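Local coordinates for protein Phthiocerol/phthiodiolone dimycocerosyl transferase (Mycobacterium tuberculosis, PDB 1Q9J) that probably catalyses the transfer of two mycocerosic acid chains from mycocerosic acid synthase onto phthiocerol and related alcohols, the last step in making dimycocerosate ester lipids, at residues L139-T144 with T352-P357; I7-H12 with G64-A69; V258-V263 with A292-N297; P375-S380 with I390-H395; S75-I80 with L105-I110. All coordinates share one frame; numbering follows the deposited sequence.

Along the chain, contact 2 and then contact 5 close in the first 110 residues; contact 3 falls within the long interval between the two segments of contact 1, and contact 4 comes last. Contacts 1 and 5 are neighbours, with centres about 17 Å apart, and touch where Leu139 CD1 meets Leu107 CD2 at 4.1 Å; contact 5 joins two strands of the five-stranded sheet against which the helix of contact 1 packs. Contacts 3 and 4, with centres about 19 Å apart, share the six-stranded sheet, whereas contact 2 belongs to a separate three-stranded one. The centres of contacts 1 and 3 are about 43 Å apart in a protein of two related domains; segment 352-357 lies in the loop from the six-stranded sheet to the five-stranded one.

Contact 1: residues L139-T144 with T352-P357; sequences LFSRYT and TMRTPP
The ring of Phe140 carries Met353 on one face, while the guanidinium of Arg354 has the backbone O of Ser141 over one of its own. This is helix 129-148 packed against the loop that passes from strand 342-345 of the six-stranded sheet to strand 360-368 of the five-stranded one, so the contact packs the connection between the two sheets against this helix. Met353 makes a Met-aromatic contact: its SD stands 4.1 Å from the centroid of the Phe140 ring, 26° off the ring normal. CG lies anti to the backbone N (chi1 -176°), and bends further along the chain lay the sulfur across the ring beside it. A flexible thioether suits this place because it can follow a flat surface, and Met353 also reaches Ile361 and Ile364 on strand 360-368. Pro356 meets the Tyr143 ring obliquely, CG to CE2 at 3.6 Å, the compact pyrrolidine lying against an aromatic whose OH bonds to the backbone N of Asp35. Arg354 lays its aliphatic part along the helix and forms a salt bridge with Asp145. Thr144 turns its methyl CG2 toward that arginine and its hydroxyl back to the helix: OG1 donates to Phe140 O at 3.0 Å, from the face of that carbonyl opposite to Thr144 N, which donates to the same oxygen at 3.1 Å.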
# COMPACT_ATOMS: atom_id res chain seq x y z
N LEU A 139 9.40 -14.21 -1.82
CA LEU A 139 8.91 -15.43 -1.18
C LEU A 139 8.52 -16.49 -2.23
O LEU A 139 9.06 -17.60 -2.22
CB LEU A 139 7.69 -15.12 -0.29
CG LEU A 139 6.95 -16.35 0.28
CD1 LEU A 139 7.79 -17.02 1.36
CD2 LEU A 139 5.61 -15.90 0.85
N PHE A 140 7.58 -16.14 -3.11
CA PHE A 140 7.15 -17.07 -4.14
C PHE A 140 8.29 -17.44 -5.10
O PHE A 140 8.30 -18.53 -5.68
CB PHE A 140 6.03 -16.49 -4.98
CG PHE A 140 4.67 -16.53 -4.32
CD1 PHE A 140 4.30 -15.56 -3.39
CD2 PHE A 140 3.72 -17.45 -4.75
CE1 PHE A 140 2.98 -15.49 -2.90
CE2 PHE A 140 2.38 -17.40 -4.26
CZ PHE A 140 2.02 -16.41 -3.34
N SER A 141 9.26 -16.55 -5.27
CA SER A 141 10.37 -16.85 -6.15
C SER A 141 11.20 -17.95 -5.50
O SER A 141 11.72 -18.82 -6.18
CB SER A 141 11.24 -15.60 -6.37
OG SER A 141 12.52 -15.96 -6.89
N ARG A 142 11.29 -17.92 -4.18
CA ARG A 142 12.06 -18.92 -3.46
C ARG A 142 11.29 -20.22 -3.32
O ARG A 142 11.87 -21.30 -3.29
CB ARG A 142 12.46 -18.40 -2.09
CG ARG A 142 12.96 -16.96 -2.11
CD ARG A 142 13.71 -16.60 -0.85
NE ARG A 142 15.10 -16.97 -0.97
CZ ARG A 142 16.11 -16.10 -0.92
NH1 ARG A 142 15.86 -14.81 -0.73
NH2 ARG A 142 17.35 -16.53 -1.08
N TYR A 143 9.97 -20.12 -3.21
CA TYR A 143 9.16 -21.32 -3.10
C TYR A 143 9.32 -22.12 -4.38
O TYR A 143 9.58 -23.32 -4.33
CB TYR A 143 7.70 -20.95 -2.89
CG TYR A 143 6.79 -22.15 -2.91
CD1 TYR A 143 6.82 -23.09 -1.88
CD2 TYR A 143 5.91 -22.36 -3.96
CE1 TYR A 143 5.98 -24.21 -1.90
CE2 TYR A 143 5.07 -23.46 -4.00
CZ TYR A 143 5.11 -24.38 -2.96
OH TYR A 143 4.25 -25.45 -2.99
N THR A 144 9.15 -21.46 -5.52
CA THR A 144 9.30 -22.11 -6.81
C THR A 144 10.69 -22.76 -6.90
O THR A 144 10.82 -23.88 -7.40
CB THR A 144 9.12 -21.09 -7.97
OG1 THR A 144 7.80 -20.54 -7.91
CG2 THR A 144 9.30 -21.76 -9.31
N THR A 352 3.35 -11.77 -12.95
CA THR A 352 4.67 -12.36 -13.17
C THR A 352 5.21 -13.02 -11.90
O THR A 352 6.42 -13.21 -11.76
CB THR A 352 5.70 -11.30 -13.61
OG1 THR A 352 5.09 -10.38 -14.52
CG2 THR A 352 6.89 -11.97 -14.30
N MET A 353 4.31 -13.37 -10.99
CA MET A 353 4.71 -14.00 -9.74
C MET A 353 4.86 -15.50 -9.90
O MET A 353 3.88 -16.22 -10.07
CB MET A 353 3.68 -13.70 -8.66
CG MET A 353 4.04 -14.24 -7.29
SD MET A 353 3.69 -13.02 -6.02
CE MET A 353 1.89 -12.98 -6.08
N ARG A 354 6.11 -15.96 -9.84
CA ARG A 354 6.44 -17.37 -9.99
C ARG A 354 5.67 -18.34 -9.10
O ARG A 354 5.49 -18.11 -7.91
CB ARG A 354 7.94 -17.56 -9.75
CG ARG A 354 8.83 -16.70 -10.62
CD ARG A 354 10.29 -16.98 -10.30
NE ARG A 354 10.58 -18.40 -10.34
CZ ARG A 354 11.72 -18.95 -9.95
NH1 ARG A 354 12.70 -18.19 -9.48
NH2 ARG A 354 11.89 -20.26 -10.03
N THR A 355 5.23 -19.44 -9.71
CA THR A 355 4.50 -20.51 -9.03
C THR A 355 4.83 -21.77 -9.79
O THR A 355 4.56 -21.86 -10.98
CB THR A 355 2.98 -20.32 -9.10
OG1 THR A 355 2.59 -20.15 -10.46
CG2 THR A 355 2.55 -19.11 -8.27
N PRO A 356 5.41 -22.77 -9.10
CA PRO A 356 5.78 -24.05 -9.72
C PRO A 356 4.59 -24.72 -10.42
O PRO A 356 3.44 -24.32 -10.22
CB PRO A 356 6.31 -24.86 -8.55
CG PRO A 356 5.46 -24.38 -7.43
CD PRO A 356 5.46 -22.88 -7.64
N PRO A 357 4.86 -25.74 -11.24
CA PRO A 357 3.81 -26.47 -11.96
C PRO A 357 2.83 -27.19 -11.03
O PRO A 357 3.22 -27.97 -10.16
CB PRO A 357 4.61 -27.43 -12.85
CG PRO A 357 5.83 -27.70 -12.02
CD PRO A 357 6.19 -26.33 -11.50

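Contact 2: residues I7-H12 with G64-A69; sequences IRKLSH and GWNLVA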
# COMPACT_ATOMS: atom_id res chain seq x y z
N ILE A 7 18.22 -2.12 17.19
CA ILE A 7 18.72 -1.99 15.81
C ILE A 7 18.84 -0.51 15.47
O ILE A 7 19.91 -0.02 15.09
CB ILE A 7 17.78 -2.65 14.85
CG1 ILE A 7 17.69 -4.14 15.21
CG2 ILE A 7 18.29 -2.41 13.41
CD1 ILE A 7 16.61 -4.90 14.46
N ARG A 8 17.72 0.19 15.62
CA ARG A 8 17.70 1.61 15.37
C ARG A 8 16.33 2.14 15.79
O ARG A 8 15.36 1.40 15.85
CB ARG A 8 17.99 1.86 13.88
CG ARG A 8 16.94 2.59 13.14
CD ARG A 8 16.98 2.25 11.69
NE ARG A 8 15.77 2.76 11.07
CZ ARG A 8 15.29 2.32 9.91
NH1 ARG A 8 15.92 1.38 9.23
NH2 ARG A 8 14.16 2.81 9.42
N LYS A 9 16.29 3.43 16.13
CA LYS A 9 15.05 4.06 16.54
C LYS A 9 14.27 4.31 15.24
O LYS A 9 14.88 4.41 14.17
CB LYS A 9 15.39 5.37 17.26
CG LYS A 9 14.40 5.83 18.34
CD LYS A 9 15.07 6.84 19.30
CE LYS A 9 14.12 7.40 20.36
NZ LYS A 9 13.14 8.36 19.78
N LEU A 10 12.95 4.38 15.30
CA LEU A 10 12.18 4.63 14.07
C LEU A 10 12.22 6.11 13.76
O LEU A 10 12.26 6.93 14.68
CB LEU A 10 10.71 4.24 14.22
CG LEU A 10 10.32 2.77 14.31
CD1 LEU A 10 8.83 2.71 14.58
CD2 LEU A 10 10.66 2.03 13.01
N SER A 11 12.18 6.44 12.48
CA SER A 11 12.20 7.82 12.02
C SER A 11 10.79 8.36 12.13
O SER A 11 9.82 7.61 12.00
CB SER A 11 12.66 7.87 10.56
OG SER A 11 11.59 7.53 9.68
N HIS A 12 10.65 9.67 12.35
CA HIS A 12 9.32 10.27 12.51
C HIS A 12 8.31 9.83 11.46
O HIS A 12 7.11 9.72 11.73
CB HIS A 12 9.44 11.80 12.54
CG HIS A 12 10.14 12.32 13.77
ND1 HIS A 12 11.51 12.20 13.95
CD2 HIS A 12 9.67 12.89 14.90
CE1 HIS A 12 11.84 12.69 15.13
NE2 HIS A 12 10.74 13.11 15.73
N GLY A 64 10.02 8.06 21.77
CA GLY A 64 10.19 7.39 20.49
C GLY A 64 10.08 5.88 20.53
O GLY A 64 9.93 5.28 21.59
N TRP A 65 10.16 5.27 19.35
CA TRP A 65 10.07 3.82 19.25
C TRP A 65 11.37 3.16 18.81
O TRP A 65 12.02 3.61 17.86
CB TRP A 65 9.00 3.45 18.24
CG TRP A 65 7.66 3.88 18.62
CD1 TRP A 65 7.09 5.11 18.41
CD2 TRP A 65 6.65 3.06 19.19
NE1 TRP A 65 5.78 5.09 18.81
CE2 TRP A 65 5.48 3.84 19.29
CE3 TRP A 65 6.62 1.72 19.62
CZ2 TRP A 65 4.28 3.33 19.81
CZ3 TRP A 65 5.43 1.22 20.14
CH2 TRP A 65 4.27 2.02 20.23
N ASN A 66 11.72 2.09 19.51
CA ASN A 66 12.91 1.33 19.19
C ASN A 66 12.56 0.06 18.45
O ASN A 66 11.59 -0.61 18.75
CB ASN A 66 13.69 0.93 20.45
CG ASN A 66 14.58 2.04 20.96
OD1 ASN A 66 15.15 2.80 20.18
ND2 ASN A 66 14.73 2.12 22.28
N LEU A 67 13.38 -0.24 17.46
CA LEU A 67 13.23 -1.45 16.70
C LEU A 67 14.26 -2.32 17.42
O LEU A 67 15.47 -2.03 17.36
CB LEU A 67 13.65 -1.18 15.26
CG LEU A 67 13.44 -2.33 14.31
CD1 LEU A 67 11.95 -2.46 13.99
CD2 LEU A 67 14.25 -2.10 13.06
N VAL A 68 13.79 -3.34 18.13
CA VAL A 68 14.66 -4.23 18.88
C VAL A 68 14.78 -5.54 18.13
O VAL A 68 13.80 -6.04 17.58
CB VAL A 68 14.11 -4.48 20.29
CG1 VAL A 68 15.01 -5.47 21.05
CG2 VAL A 68 14.04 -3.16 21.05
N ALA A 69 15.99 -6.09 18.09
CA ALA A 69 16.20 -7.34 17.36
C ALA A 69 15.78 -8.59 18.12
O ALA A 69 15.85 -8.66 19.34
CB ALA A 69 17.66 -7.45 16.93
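Ile7 fits its CD1 methyl into the shallow hollow between Leu67 and Ala69, 3.9 Å from Leu67 CD2 and 3.7 Å from Ala69 CB. The two strands belong to a three-stranded antiparallel sheet in which 65-69 is the middle strand and 6-9 an outer one. Leu67 and Ala69, two residues apart, put their side chains on the same side; the small alanine makes the dip and the leucine its wall, and the longer branch of isoleucine, ending in CD1, reaches both. Ile7 N donates to Leu67 O, and Leu67 N to Arg8 O.

On the opposite side of the sheet Lys9 lies over Asn66, its CG 3.6 Å from Asn66 OD1. CG is anti to the backbone N (chi1 -151°), and the chain continues extended until the last bend brings NZ over the CA of Gly64, where the lack of a side chain allows the lysine to pass. Arg8 points the other way, to a salt bridge with Glu14. Farther along, Leu10 packs against Leu57 and against Ala18 of helix 12-19; its side chain is about 10 Å from that of His124, the probable proton acceptor. Leu10 CD1 rests on Trp65 CB at 3.7 Å, while Leu10 N donates to Trp65 O at 2.8 Å.

Contact 3: residues V258-V263 with A292-N297; sequences VPIPYV and AEIGPN
Ile260 and Ala292 form an antiparallel hydrogen-bonded pair, Ile260 N donating to Ala292 O at 2.7 Å in a nearly straight bond (171°), while Ala292 N donates back to Ile260 O at 3.0 Å, from 48° out of the carbonyl plane. The pair marks one end of the union between strands 260-267 and 285-292, the latter an outermost strand of the six-stranded mixed sheet. Prolines flank Ile260 and have no N-H to offer, so the isoleucine supplies the amide that grips Ala292. Pro261 uses its backbone on the other side, with Val342.

The side chains of the pair share a face of the sheet, with Ile260 CB 4.4 Å from Ala292 CB. Alanine suits the place because it keeps close to the strand. Ile260 turns its CG1 branch away from the alanine, CG1 anti to the carbonyl carbon (chi1 -66°), and its CD1 meets CD1 of Ile294 at 4.4 Å. Both isoleucines also touch helix 237-253, on Leu246 and Leu247, so the sheet's end is joined to the helix by branched apolar groups. Glu293 lays its aliphatic part beside proline, Glu293 CG to Pro259 CB at 4.2 Å.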
# COMPACT_ATOMS: atom_id res chain seq x y z
N VAL A 258 -17.59 23.41 -2.48
CA VAL A 258 -16.57 23.17 -1.47
C VAL A 258 -15.54 22.24 -2.12
O VAL A 258 -15.88 21.13 -2.54
CB VAL A 258 -17.16 22.52 -0.19
CG1 VAL A 258 -17.94 23.56 0.61
CG2 VAL A 258 -18.06 21.36 -0.56
N PRO A 259 -14.28 22.69 -2.22
CA PRO A 259 -13.20 21.89 -2.83
C PRO A 259 -13.01 20.51 -2.21
O PRO A 259 -13.49 20.22 -1.11
CB PRO A 259 -11.98 22.79 -2.66
CG PRO A 259 -12.27 23.50 -1.38
CD PRO A 259 -13.73 23.88 -1.55
N ILE A 260 -12.31 19.64 -2.93
CA ILE A 260 -12.04 18.30 -2.45
C ILE A 260 -10.54 18.03 -2.46
O ILE A 260 -9.96 17.75 -3.50
CB ILE A 260 -12.71 17.23 -3.33
CG1 ILE A 260 -14.22 17.34 -3.22
CG2 ILE A 260 -12.24 15.83 -2.90
CD1 ILE A 260 -14.95 16.42 -4.17
N PRO A 261 -9.91 18.12 -1.28
CA PRO A 261 -8.47 17.88 -1.15
C PRO A 261 -8.12 16.43 -1.48
O PRO A 261 -8.69 15.51 -0.91
CB PRO A 261 -8.19 18.24 0.31
CG PRO A 261 -9.50 17.94 0.98
CD PRO A 261 -10.51 18.47 0.01
N TYR A 262 -7.19 16.24 -2.41
CA TYR A 262 -6.80 14.91 -2.83
C TYR A 262 -5.32 14.63 -2.53
O TYR A 262 -4.48 15.53 -2.58
CB TYR A 262 -7.09 14.74 -4.32
CG TYR A 262 -6.74 13.40 -4.91
CD1 TYR A 262 -7.02 12.21 -4.23
CD2 TYR A 262 -6.18 13.30 -6.18
CE1 TYR A 262 -6.74 10.97 -4.81
CE2 TYR A 262 -5.91 12.07 -6.77
CZ TYR A 262 -6.19 10.91 -6.08
OH TYR A 262 -5.88 9.70 -6.67
N VAL A 263 -5.02 13.38 -2.19
CA VAL A 263 -3.64 13.00 -1.89
C VAL A 263 -3.38 11.57 -2.32
O VAL A 263 -4.19 10.68 -2.09
CB VAL A 263 -3.32 13.11 -0.38
CG1 VAL A 263 -1.85 12.78 -0.16
CG2 VAL A 263 -3.64 14.49 0.14
N ALA A 292 -8.84 19.49 -5.67
CA ALA A 292 -9.80 19.36 -6.76
C ALA A 292 -11.01 20.23 -6.51
O ALA A 292 -11.59 20.23 -5.42
CB ALA A 292 -10.22 17.91 -6.92
N GLU A 293 -11.40 20.98 -7.54
CA GLU A 293 -12.55 21.87 -7.46
C GLU A 293 -13.55 21.45 -8.53
O GLU A 293 -13.53 21.96 -9.65
CB GLU A 293 -12.10 23.31 -7.66
CG GLU A 293 -11.00 23.71 -6.68
CD GLU A 293 -10.56 25.15 -6.84
OE1 GLU A 293 -10.21 25.54 -7.98
OE2 GLU A 293 -10.54 25.87 -5.83
N ILE A 294 -14.41 20.51 -8.16
CA ILE A 294 -15.42 19.97 -9.06
C ILE A 294 -16.76 20.70 -9.01
O ILE A 294 -17.33 20.91 -7.93
CB ILE A 294 -15.64 18.46 -8.78
CG1 ILE A 294 -14.31 17.71 -8.85
CG2 ILE A 294 -16.62 17.88 -9.78
CD1 ILE A 294 -14.42 16.23 -8.53
N GLY A 295 -17.25 21.08 -10.18
CA GLY A 295 -18.53 21.75 -10.28
C GLY A 295 -19.49 20.81 -10.99
O GLY A 295 -19.11 19.68 -11.31
N PRO A 296 -20.73 21.23 -11.26
CA PRO A 296 -21.70 20.37 -11.94
C PRO A 296 -21.36 20.12 -13.41
O PRO A 296 -21.93 19.22 -14.04
CB PRO A 296 -23.01 21.13 -11.76
CG PRO A 296 -22.57 22.56 -11.75
CD PRO A 296 -21.34 22.52 -10.88
N ASN A 297 -20.42 20.90 -13.94
CA ASN A 297 -20.01 20.75 -15.34
C ASN A 297 -18.61 20.19 -15.52
O ASN A 297 -18.23 19.81 -16.64
CB ASN A 297 -20.10 22.10 -16.06
CG ASN A 297 -21.52 22.48 -16.41
OD1 ASN A 297 -22.26 21.68 -16.99
ND2 ASN A 297 -21.91 23.71 -16.08

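Contact 4: residues P375-S380 with I390-H395; sequences PLDLYS and IEHHGH
Leu378 and His393, like Ser380 and Glu391, are hydrogen-bonded pairs of an antiparallel beta hairpin formed by strands 378-384 and 387-393 within the six-stranded sheet. In the backbone, Leu378 N donates to His393 O at 3.2 Å and His393 N returns to Leu378 O at 2.8 Å, both almost straight; Ser380 N reaches Glu391 O at 3.0 Å, and the reverse bond is weak. Gly394 follows with a positive phi (110°), at which a CB would be jammed against the preceding carbonyl.

Aromatic packing fills the non-hydrogen-bonded pair between them. The rings of Tyr379 and His392 stack face to face, centroids 4.0 Å apart and planes at 27°, flat groups suiting a site where neighbouring side chains leave the same side of the sheet. Tyr379 OH goes on to Glu249 and Ser402, which should fix the ring's far end.

On the other side the contacts are mixed. Leu378 CD2 packs beside His393 CD2 at 4.0 Å, and Glu391 extends to a salt bridge with Arg215 while taking a weak bond from His393 NE2. Just before the hairpin's first strand, the side chain of Leu376 lies about 8 Å from that of His124, the probable proton acceptor.

Back on the face of Tyr379, a side-chain bond joins the strands: His392 ND1 donates to Leu378 O at 3.3 Å from well above the carbonyl plane, making that oxygen an acceptor of two donors.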
# COMPACT_ATOMS: atom_id res chain seq x y z
N PRO A 375 -8.72 6.36 11.69
CA PRO A 375 -9.50 7.10 10.71
C PRO A 375 -8.91 6.88 9.32
O PRO A 375 -8.38 7.79 8.70
CB PRO A 375 -9.34 8.55 11.17
CG PRO A 375 -7.95 8.55 11.73
CD PRO A 375 -7.92 7.27 12.53
N LEU A 376 -9.00 5.65 8.85
CA LEU A 376 -8.45 5.34 7.56
C LEU A 376 -9.49 5.34 6.46
O LEU A 376 -10.16 4.34 6.21
CB LEU A 376 -7.75 3.98 7.59
CG LEU A 376 -7.09 3.55 6.28
CD1 LEU A 376 -5.95 4.49 5.98
CD2 LEU A 376 -6.60 2.12 6.37
N ASP A 377 -9.65 6.48 5.80
CA ASP A 377 -10.60 6.53 4.70
C ASP A 377 -9.72 6.49 3.44
O ASP A 377 -9.13 7.49 3.07
CB ASP A 377 -11.40 7.83 4.73
CG ASP A 377 -12.80 7.64 4.23
OD1 ASP A 377 -12.96 6.91 3.22
OD2 ASP A 377 -13.73 8.22 4.84
N LEU A 378 -9.65 5.34 2.79
CA LEU A 378 -8.79 5.24 1.62
C LEU A 378 -9.34 4.45 0.43
O LEU A 378 -9.99 3.43 0.60
CB LEU A 378 -7.44 4.65 2.04
CG LEU A 378 -6.43 4.29 0.93
CD1 LEU A 378 -5.33 5.33 0.84
CD2 LEU A 378 -5.85 2.94 1.23
N TYR A 379 -9.06 4.94 -0.79
CA TYR A 379 -9.49 4.27 -2.02
C TYR A 379 -8.24 3.60 -2.62
O TYR A 379 -7.12 3.95 -2.28
CB TYR A 379 -10.06 5.28 -3.04
CG TYR A 379 -11.45 5.79 -2.74
CD1 TYR A 379 -11.64 6.98 -2.03
CD2 TYR A 379 -12.58 5.09 -3.17
CE1 TYR A 379 -12.92 7.46 -1.76
CE2 TYR A 379 -13.86 5.56 -2.90
CZ TYR A 379 -14.03 6.74 -2.20
OH TYR A 379 -15.29 7.23 -1.94
N SER A 380 -8.44 2.65 -3.52
CA SER A 380 -7.32 1.96 -4.11
C SER A 380 -7.75 1.21 -5.37
O SER A 380 -8.91 0.84 -5.49
CB SER A 380 -6.74 0.99 -3.08
OG SER A 380 -6.41 -0.28 -3.67
N ILE A 390 -11.61 -1.84 -7.97
CA ILE A 390 -11.76 -0.67 -7.12
C ILE A 390 -11.89 -1.17 -5.68
O ILE A 390 -12.44 -2.25 -5.44
CB ILE A 390 -13.03 0.12 -7.46
CG1 ILE A 390 -12.96 0.63 -8.89
CG2 ILE A 390 -13.19 1.28 -6.52
CD1 ILE A 390 -14.25 1.31 -9.33
N GLU A 391 -11.40 -0.37 -4.73
CA GLU A 391 -11.47 -0.71 -3.32
C GLU A 391 -11.61 0.50 -2.42
O GLU A 391 -11.13 1.59 -2.72
CB GLU A 391 -10.23 -1.49 -2.89
CG GLU A 391 -10.14 -2.88 -3.44
CD GLU A 391 -9.08 -3.70 -2.75
OE1 GLU A 391 -8.84 -4.86 -3.15
OE2 GLU A 391 -8.47 -3.18 -1.79
N HIS A 392 -12.29 0.30 -1.30
CA HIS A 392 -12.49 1.35 -0.33
C HIS A 392 -12.17 0.65 1.00
O HIS A 392 -12.75 -0.41 1.32
CB HIS A 392 -13.93 1.84 -0.38
CG HIS A 392 -14.13 3.23 0.15
ND1 HIS A 392 -13.23 3.84 0.99
CD2 HIS A 392 -15.16 4.09 0.00
CE1 HIS A 392 -13.70 5.02 1.36
NE2 HIS A 392 -14.87 5.20 0.77
N HIS A 393 -11.22 1.23 1.72
CA HIS A 393 -10.73 0.72 2.98
C HIS A 393 -11.16 1.63 4.10
O HIS A 393 -11.31 2.83 3.88
CB HIS A 393 -9.21 0.67 2.98
CG HIS A 393 -8.63 -0.26 1.98
ND1 HIS A 393 -8.19 -1.52 2.30
CD2 HIS A 393 -8.42 -0.12 0.65
CE1 HIS A 393 -7.72 -2.12 1.22
NE2 HIS A 393 -7.85 -1.29 0.20
N GLY A 394 -11.33 1.07 5.30
CA GLY A 394 -11.71 1.90 6.43
C GLY A 394 -13.11 1.74 6.96
O GLY A 394 -14.02 1.31 6.25
N HIS A 395 -13.27 2.09 8.23
CA HIS A 395 -14.55 2.01 8.92
C HIS A 395 -15.45 3.15 8.45
O HIS A 395 -15.38 4.26 8.96
CB HIS A 395 -14.35 2.13 10.43
CG HIS A 395 -13.45 1.08 11.00
ND1 HIS A 395 -13.78 -0.26 11.04
CD2 HIS A 395 -12.22 1.17 11.58
CE1 HIS A 395 -12.81 -0.94 11.62
NE2 HIS A 395 -11.85 -0.10 11.95

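Contact 5: residues S75-I80 with L105-I110; sequences SGICVI and LHLQLI
Ile80 starts beside the neighbouring strand, its CB 4.0 Å from Leu109 O and 4.1 Å from Ile110 CG2. From there CG1 stands anti to the carbonyl carbon (chi1 -56°), and an extended second torsion (172°) carries CD1 back along strand 105-110 to Gln108, 4.0 Å from its CG and 3.6 Å from its NE2. Strands 78-80 and 105-110 run parallel, the former at the edge of the five-stranded mixed sheet. Leu109 ties them, donating from N to Cys78 O and accepting Ile80 N at O, 2.7 Å away. Where the strands begin to part, a water bridges Gly76 O and Leu107 N. On the face turned to helix 36-49, Ile77 CG2 lies beside Leu107 CD2 at 3.6 Å. Aliphatic side chains thus suit the helix-covered face, while Ile80 and Ile110 share the other face with Cys78 and Gln108; the chemistry implies an edge strand held chiefly by backbone bonds, with apolar contacts on both faces.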
# COMPACT_ATOMS: atom_id res chain seq x y z
N SER A 75 10.79 -17.52 14.37
CA SER A 75 9.93 -17.22 13.23
C SER A 75 9.84 -18.35 12.19
O SER A 75 10.81 -18.68 11.52
CB SER A 75 10.37 -15.92 12.55
OG SER A 75 9.88 -14.79 13.26
N GLY A 76 8.65 -18.93 12.10
CA GLY A 76 8.39 -20.00 11.16
C GLY A 76 6.98 -19.83 10.62
O GLY A 76 6.20 -19.03 11.13
N ILE A 77 6.66 -20.59 9.58
CA ILE A 77 5.33 -20.49 8.99
C ILE A 77 4.29 -21.00 9.97
O ILE A 77 4.62 -21.58 10.99
CB ILE A 77 5.21 -21.29 7.67
CG1 ILE A 77 5.53 -22.76 7.91
CG2 ILE A 77 6.16 -20.72 6.64
CD1 ILE A 77 5.33 -23.62 6.68
N CYS A 78 3.03 -20.79 9.64
CA CYS A 78 1.95 -21.22 10.49
C CYS A 78 0.87 -21.84 9.62
O CYS A 78 0.06 -21.12 9.02
CB CYS A 78 1.40 -20.03 11.26
SG CYS A 78 -0.27 -20.26 11.85
N VAL A 79 0.86 -23.17 9.55
CA VAL A 79 -0.12 -23.88 8.74
C VAL A 79 -1.43 -24.14 9.48
O VAL A 79 -1.43 -24.46 10.67
CB VAL A 79 0.44 -25.22 8.29
CG1 VAL A 79 -0.49 -25.82 7.24
CG2 VAL A 79 1.84 -25.05 7.75
N ILE A 80 -2.55 -23.99 8.78
CA ILE A 80 -3.86 -24.22 9.39
C ILE A 80 -4.79 -25.01 8.47
O ILE A 80 -4.60 -25.01 7.25
CB ILE A 80 -4.55 -22.89 9.73
CG1 ILE A 80 -3.64 -22.05 10.64
CG2 ILE A 80 -5.89 -23.15 10.40
CD1 ILE A 80 -4.16 -20.65 10.86
N LEU A 105 6.29 -9.75 11.52
CA LEU A 105 6.08 -10.55 10.33
C LEU A 105 5.45 -11.89 10.70
O LEU A 105 5.84 -12.53 11.69
CB LEU A 105 7.43 -10.76 9.63
CG LEU A 105 7.45 -11.58 8.34
CD1 LEU A 105 6.63 -10.88 7.26
CD2 LEU A 105 8.87 -11.77 7.89
N HIS A 106 4.47 -12.30 9.90
CA HIS A 106 3.74 -13.55 10.10
C HIS A 106 3.34 -14.15 8.75
O HIS A 106 2.73 -13.47 7.92
CB HIS A 106 2.47 -13.30 10.93
CG HIS A 106 2.73 -13.04 12.39
ND1 HIS A 106 3.21 -14.01 13.24
CD2 HIS A 106 2.56 -11.93 13.14
CE1 HIS A 106 3.33 -13.50 14.46
NE2 HIS A 106 2.94 -12.25 14.43
N LEU A 107 3.71 -15.40 8.52
CA LEU A 107 3.34 -16.08 7.27
C LEU A 107 2.30 -17.14 7.62
O LEU A 107 2.63 -18.18 8.17
CB LEU A 107 4.55 -16.73 6.59
CG LEU A 107 4.18 -17.43 5.28
CD1 LEU A 107 3.38 -16.48 4.40
CD2 LEU A 107 5.43 -17.91 4.55
N GLN A 108 1.05 -16.87 7.27
CA GLN A 108 -0.04 -17.80 7.58
C GLN A 108 -0.60 -18.57 6.39
O GLN A 108 -1.21 -17.98 5.49
CB GLN A 108 -1.17 -17.02 8.25
CG GLN A 108 -2.32 -17.88 8.72
CD GLN A 108 -3.53 -17.05 9.08
OE1 GLN A 108 -4.07 -16.34 8.23
NE2 GLN A 108 -3.97 -17.14 10.33
N LEU A 109 -0.39 -19.88 6.39
CA LEU A 109 -0.89 -20.74 5.32
C LEU A 109 -2.08 -21.58 5.77
O LEU A 109 -1.96 -22.39 6.69
CB LEU A 109 0.21 -21.68 4.84
CG LEU A 109 -0.26 -22.69 3.79
CD1 LEU A 109 -0.68 -21.95 2.53
CD2 LEU A 109 0.86 -23.68 3.49
N ILE A 110 -3.22 -21.40 5.12
CA ILE A 110 -4.43 -22.14 5.47
C ILE A 110 -4.83 -23.12 4.35
O ILE A 110 -5.34 -22.71 3.31
CB ILE A 110 -5.62 -21.19 5.74
CG1 ILE A 110 -5.19 -20.07 6.67
CG2 ILE A 110 -6.75 -21.95 6.40
CD1 ILE A 110 -6.29 -19.08 6.96
O HOH W 1 4.50 -16.41 10.88